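Long-range contact in glycosyl hydrolase family 2, TIM barrel domain protein (Faecalibacterium prausnitzii A2-165, PDB 6ED2), which probably hydrolyses beta-glucuronides, releasing glucuronic acid, as a family 2 beta-glucuronidase of a human gut bacterium: residues L413-I424 with Y452-L463. Sequence-based numbering, arbitrary orientation.
Sequences LKNHKAALTDMI and YFKPLFELARRL
The helices through L413-I424 and Y452-L463 run nearly parallel, their axes 10.1 Å apart at closest approach and crossing at -22°, so that L413 lies level with Y452 and I424 with L463. At the N-terminal end, the Y452 hydroxyl sits at the edge of the H416 imidazole, in its plane, and OH and ND1 share a hydrogen bond of 2.9 Å; either atom could be the donor. The two rings meet rim to rim, planes at 50°. Y452 offers a face to L413, whose CD1 lies 3.9 Å from the ring centroid in a CH-pi contact. L456 CD1 makes another over the imidazole, 3.4 Å from its centroid. The H416 ring is therefore held both at its edge and over one face, and an alanine here would probably leave the Y452 hydroxyl without this partner and open a gap under L456 CD1.

L456 is a knob among L413, H416, K417 and L420; one turn on, L420 returns the favour among L456, L459, A460 and L463. With its CG anti to the backbone N (chi1 178°), L420 brings CD2 to 3.8 Å from L456 CD2. L459 CD2 lies against K417 CG and T421 OG1, whose hydroxyl bonds back to K417 O. At the far end I424 CG2 packs on L463 CB at 3.7 Å.

These are neighbouring outer helices of the TIM barrel, joined in sequence through strand 433-440; the second is the beta-alpha-beta crossover from that strand to its parallel neighbour 470-474. H416, I424 and F457 rest on 433-440, while F457 and A460 touch 470-474.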
loop_
_atom_site.group_PDB
_atom_site.type_symbol
_atom_site.label_atom_id
_atom_site.label_comp_id
_atom_site.label_asym_id
_atom_site.label_seq_id
_atom_site.Cartn_x
_atom_site.Cartn_y
_atom_site.Cartn_z
ATOM N N LEU A 413 9.598 -3.535 44.011
ATOM C CA LEU A 413 8.398 -4.093 44.624
ATOM C C LEU A 413 7.565 -3.008 45.298
ATOM O O LEU A 413 6.329 -3.037 45.236
ATOM C CB LEU A 413 8.789 -5.177 45.623
ATOM C CG LEU A 413 7.655 -5.883 46.357
ATOM C CD1 LEU A 413 6.759 -6.661 45.388
ATOM C CD2 LEU A 413 8.253 -6.809 47.411
ATOM N N LYS A 414 8.227 -2.036 45.935
ATOM C CA LYS A 414 7.510 -0.932 46.570
ATOM C C LYS A 414 6.652 -0.172 45.558
ATOM O O LYS A 414 5.467 0.091 45.804
ATOM C CB LYS A 414 8.505 0.007 47.257
ATOM C CG LYS A 414 7.871 1.055 48.173
ATOM C CD LYS A 414 8.928 1.762 49.032
ATOM C CE LYS A 414 8.322 2.852 49.921
ATOM N NZ LYS A 414 7.994 4.081 49.136
ATOM N N ASN A 415 7.234 0.183 44.405
ATOM C CA ASN A 415 6.471 0.861 43.356
ATOM C C ASN A 415 5.390 -0.045 42.782
ATOM O O ASN A 415 4.291 0.420 42.455
ATOM C CB ASN A 415 7.417 1.352 42.257
ATOM C CG ASN A 415 8.320 2.481 42.737
ATOM O OD1 ASN A 415 7.983 3.186 43.684
ATOM N ND2 ASN A 415 9.478 2.640 42.105
ATOM N N HIS A 416 5.674 -1.344 42.672
ATOM C CA HIS A 416 4.679 -2.280 42.162
ATOM C C HIS A 416 3.483 -2.375 43.104
ATOM O O HIS A 416 2.327 -2.367 42.664
ATOM C CB HIS A 416 5.345 -3.641 41.949
ATOM C CG HIS A 416 4.574 -4.583 41.083
ATOM N ND1 HIS A 416 5.173 -5.649 40.440
ATOM C CD2 HIS A 416 3.255 -4.652 40.777
ATOM C CE1 HIS A 416 4.255 -6.333 39.778
ATOM N NE2 HIS A 416 3.083 -5.748 39.961
ATOM N N LYS A 417 3.744 -2.427 44.411
ATOM C CA LYS A 417 2.656 -2.469 45.383
ATOM C C LYS A 417 1.800 -1.208 45.315
ATOM O O LYS A 417 0.568 -1.281 45.395
ATOM C CB LYS A 417 3.229 -2.650 46.787
ATOM C CG LYS A 417 3.634 -4.072 47.111
ATOM C CD LYS A 417 4.425 -4.122 48.415
ATOM C CE LYS A 417 4.426 -5.533 49.001
ATOM N NZ LYS A 417 5.295 -5.659 50.216
ATOM N N ALA A 418 2.437 -0.045 45.177
ATOM C CA ALA A 418 1.705 1.220 45.094
ATOM C C ALA A 418 0.814 1.267 43.858
ATOM O O ALA A 418 -0.373 1.603 43.941
ATOM C CB ALA A 418 2.695 2.384 45.078
ATOM N N ALA A 419 1.382 0.932 42.694
ATOM C CA ALA A 419 0.601 0.872 41.466
ATOM C C ALA A 419 -0.570 -0.090 41.602
ATOM O O ALA A 419 -1.701 0.231 41.209
ATOM C CB ALA A 419 1.508 0.467 40.300
ATOM N N LEU A 420 -0.319 -1.275 42.169
ATOM C CA LEU A 420 -1.386 -2.253 42.352
ATOM C C LEU A 420 -2.468 -1.716 43.274
ATOM O O LEU A 420 -3.667 -1.913 43.035
ATOM C CB LEU A 420 -0.801 -3.554 42.924
ATOM C CG LEU A 420 -1.781 -4.685 43.221
ATOM C CD1 LEU A 420 -2.649 -5.000 41.988
ATOM C CD2 LEU A 420 -1.055 -5.960 43.741
ATOM N N THR A 421 -2.057 -1.058 44.358
ATOM C CA THR A 421 -3.020 -0.519 45.305
ATOM C C THR A 421 -3.890 0.533 44.637
ATOM O O THR A 421 -5.119 0.520 44.764
ATOM C CB THR A 421 -2.271 0.066 46.514
ATOM O OG1 THR A 421 -1.526 -0.977 47.163
ATOM C CG2 THR A 421 -3.238 0.699 47.506
ATOM N N ASP A 422 -3.255 1.455 43.909
ATOM C CA ASP A 422 -3.986 2.521 43.238
ATOM C C ASP A 422 -4.886 1.959 42.145
ATOM O O ASP A 422 -6.042 2.377 42.010
ATOM C CB ASP A 422 -2.988 3.545 42.689
ATOM C CG ASP A 422 -2.419 4.431 43.795
ATOM O OD1 ASP A 422 -3.022 4.427 44.875
ATOM O OD2 ASP A 422 -1.381 5.104 43.612
ATOM N N MET A 423 -4.402 0.974 41.387
ATOM C CA MET A 423 -5.245 0.418 40.337
ATOM C C MET A 423 -6.494 -0.228 40.922
ATOM O O MET A 423 -7.613 -0.010 40.430
ATOM C CB MET A 423 -4.474 -0.595 39.490
ATOM C CG MET A 423 -5.422 -1.313 38.523
ATOM S SD MET A 423 -4.660 -2.561 37.469
ATOM C CE MET A 423 -4.327 -3.849 38.692
ATOM N N ILE A 424 -6.334 -1.031 41.979
ATOM C CA ILE A 424 -7.503 -1.717 42.522
ATOM C C ILE A 424 -8.441 -0.727 43.209
ATOM O O ILE A 424 -9.666 -0.824 43.077
ATOM C CB ILE A 424 -7.067 -2.858 43.457
ATOM C CG1 ILE A 424 -6.431 -3.977 42.618
ATOM C CG2 ILE A 424 -8.267 -3.370 44.281
ATOM C CD1 ILE A 424 -6.139 -5.237 43.409
ATOM N N TYR A 452 9.132 -12.394 45.331
ATOM C CA TYR A 452 8.521 -11.220 44.726
ATOM C C TYR A 452 7.019 -11.417 44.541
ATOM O O TYR A 452 6.229 -10.555 44.932
ATOM C CB TYR A 452 9.207 -10.910 43.389
ATOM C CG TYR A 452 8.858 -9.559 42.843
ATOM C CD1 TYR A 452 9.601 -8.437 43.192
ATOM C CD2 TYR A 452 7.778 -9.391 41.992
ATOM C CE1 TYR A 452 9.277 -7.180 42.703
ATOM C CE2 TYR A 452 7.449 -8.133 41.489
ATOM C CZ TYR A 452 8.202 -7.036 41.856
ATOM O OH TYR A 452 7.875 -5.797 41.382
ATOM N N PHE A 453 6.611 -12.566 43.985
ATOM C CA PHE A 453 5.205 -12.779 43.636
ATOM C C PHE A 453 4.322 -12.902 44.872
ATOM O O PHE A 453 3.173 -12.434 44.863
ATOM C CB PHE A 453 5.042 -14.047 42.789
ATOM C CG PHE A 453 5.374 -13.877 41.326
ATOM C CD1 PHE A 453 4.625 -14.532 40.358
ATOM C CD2 PHE A 453 6.438 -13.091 40.922
ATOM C CE1 PHE A 453 4.939 -14.403 39.012
ATOM C CE2 PHE A 453 6.763 -12.959 39.582
ATOM C CZ PHE A 453 6.017 -13.607 38.628
ATOM N N LYS A 454 4.813 -13.583 45.921
ATOM C CA LYS A 454 3.942 -13.941 47.043
ATOM C C LYS A 454 3.296 -12.715 47.674
ATOM O O LYS A 454 2.057 -12.674 47.757
ATOM C CB LYS A 454 4.719 -14.762 48.085
ATOM C CG LYS A 454 3.887 -15.189 49.308
ATOM C CD LYS A 454 4.723 -16.117 50.213
ATOM C CE LYS A 454 3.970 -16.552 51.468
ATOM N NZ LYS A 454 4.562 -15.808 52.618
ATOM N N PRO A 455 4.035 -11.685 48.093
ATOM C CA PRO A 455 3.353 -10.509 48.656
ATOM C C PRO A 455 2.480 -9.777 47.649
ATOM O O PRO A 455 1.468 -9.195 48.051
ATOM C CB PRO A 455 4.511 -9.632 49.148
ATOM C CG PRO A 455 5.667 -10.031 48.288
ATOM C CD PRO A 455 5.504 -11.503 48.075
ATOM N N LEU A 456 2.806 -9.816 46.349
ATOM C CA LEU A 456 1.977 -9.115 45.368
ATOM C C LEU A 456 0.614 -9.760 45.236
ATOM O O LEU A 456 -0.416 -9.075 45.232
ATOM C CB LEU A 456 2.654 -9.094 44.009
ATOM C CG LEU A 456 3.533 -7.884 43.767
ATOM C CD1 LEU A 456 4.232 -8.108 42.457
ATOM C CD2 LEU A 456 2.731 -6.595 43.754
ATOM N N PHE A 457 0.585 -11.083 45.099
ATOM C CA PHE A 457 -0.695 -11.763 44.971
ATOM C C PHE A 457 -1.481 -11.698 46.268
ATOM O O PHE A 457 -2.713 -11.698 46.240
ATOM C CB PHE A 457 -0.468 -13.208 44.521
ATOM C CG PHE A 457 -0.187 -13.329 43.049
ATOM C CD1 PHE A 457 -1.195 -13.681 42.166
ATOM C CD2 PHE A 457 1.077 -13.053 42.553
ATOM C CE1 PHE A 457 -0.948 -13.781 40.807
ATOM C CE2 PHE A 457 1.338 -13.131 41.202
ATOM C CZ PHE A 457 0.310 -13.501 40.319
ATOM N N GLU A 458 -0.797 -11.629 47.413
ATOM C CA GLU A 458 -1.521 -11.466 48.671
ATOM C C GLU A 458 -2.163 -10.084 48.749
ATOM O O GLU A 458 -3.336 -9.952 49.126
ATOM C CB GLU A 458 -0.575 -11.707 49.857
ATOM C CG GLU A 458 -0.617 -13.150 50.403
ATOM C CD GLU A 458 0.688 -13.614 51.121
ATOM O OE1 GLU A 458 0.888 -14.853 51.225
ATOM O OE2 GLU A 458 1.503 -12.771 51.591
ATOM N N LEU A 459 -1.410 -9.044 48.380
ATOM C CA LEU A 459 -1.961 -7.689 48.337
ATOM C C LEU A 459 -3.197 -7.611 47.440
ATOM O O LEU A 459 -4.216 -7.024 47.821
ATOM C CB LEU A 459 -0.882 -6.716 47.868
ATOM C CG LEU A 459 -1.232 -5.227 47.925
ATOM C CD1 LEU A 459 -1.636 -4.805 49.355
ATOM C CD2 LEU A 459 -0.060 -4.396 47.392
ATOM N N ALA A 460 -3.135 -8.222 46.251
ATOM C CA ALA A 460 -4.276 -8.159 45.336
ATOM C C ALA A 460 -5.500 -8.833 45.921
ATOM O O ALA A 460 -6.631 -8.395 45.677
ATOM C CB ALA A 460 -3.928 -8.803 43.988
ATOM N N ARG A 461 -5.303 -9.911 46.679
ATOM C CA ARG A 461 -6.425 -10.524 47.377
ATOM C C ARG A 461 -6.983 -9.585 48.444
ATOM O O ARG A 461 -8.200 -9.366 48.515
ATOM C CB ARG A 461 -5.984 -11.853 47.989
ATOM C CG ARG A 461 -6.978 -12.485 48.940
ATOM C CD ARG A 461 -6.538 -13.897 49.279
ATOM N NE ARG A 461 -6.910 -14.855 48.237
ATOM C CZ ARG A 461 -6.314 -16.033 48.045
ATOM N NH1 ARG A 461 -5.294 -16.403 48.814
ATOM N NH2 ARG A 461 -6.743 -16.848 47.084
ATOM N N ARG A 462 -6.104 -9.006 49.271
ATOM C CA ARG A 462 -6.551 -8.147 50.370
ATOM C C ARG A 462 -7.283 -6.906 49.868
ATOM O O ARG A 462 -8.267 -6.473 50.478
ATOM C CB ARG A 462 -5.367 -7.690 51.221
ATOM C CG ARG A 462 -4.662 -8.739 52.032
ATOM C CD ARG A 462 -3.387 -8.105 52.576
ATOM N NE ARG A 462 -2.590 -9.009 53.394
ATOM C CZ ARG A 462 -1.606 -8.590 54.184
ATOM N NH1 ARG A 462 -1.319 -7.287 54.238
ATOM N NH2 ARG A 462 -0.906 -9.458 54.915
ATOM N N LEU A 463 -6.785 -6.293 48.784
ATOM C CA LEU A 463 -7.326 -5.007 48.342
ATOM C C LEU A 463 -8.714 -5.133 47.735
ATOM O O LEU A 463 -9.483 -4.167 47.759
ATOM C CB LEU A 463 -6.413 -4.371 47.306
ATOM C CG LEU A 463 -5.079 -3.822 47.768
ATOM C CD1 LEU A 463 -4.242 -3.636 46.519
ATOM C CD2 LEU A 463 -5.291 -2.517 48.521
#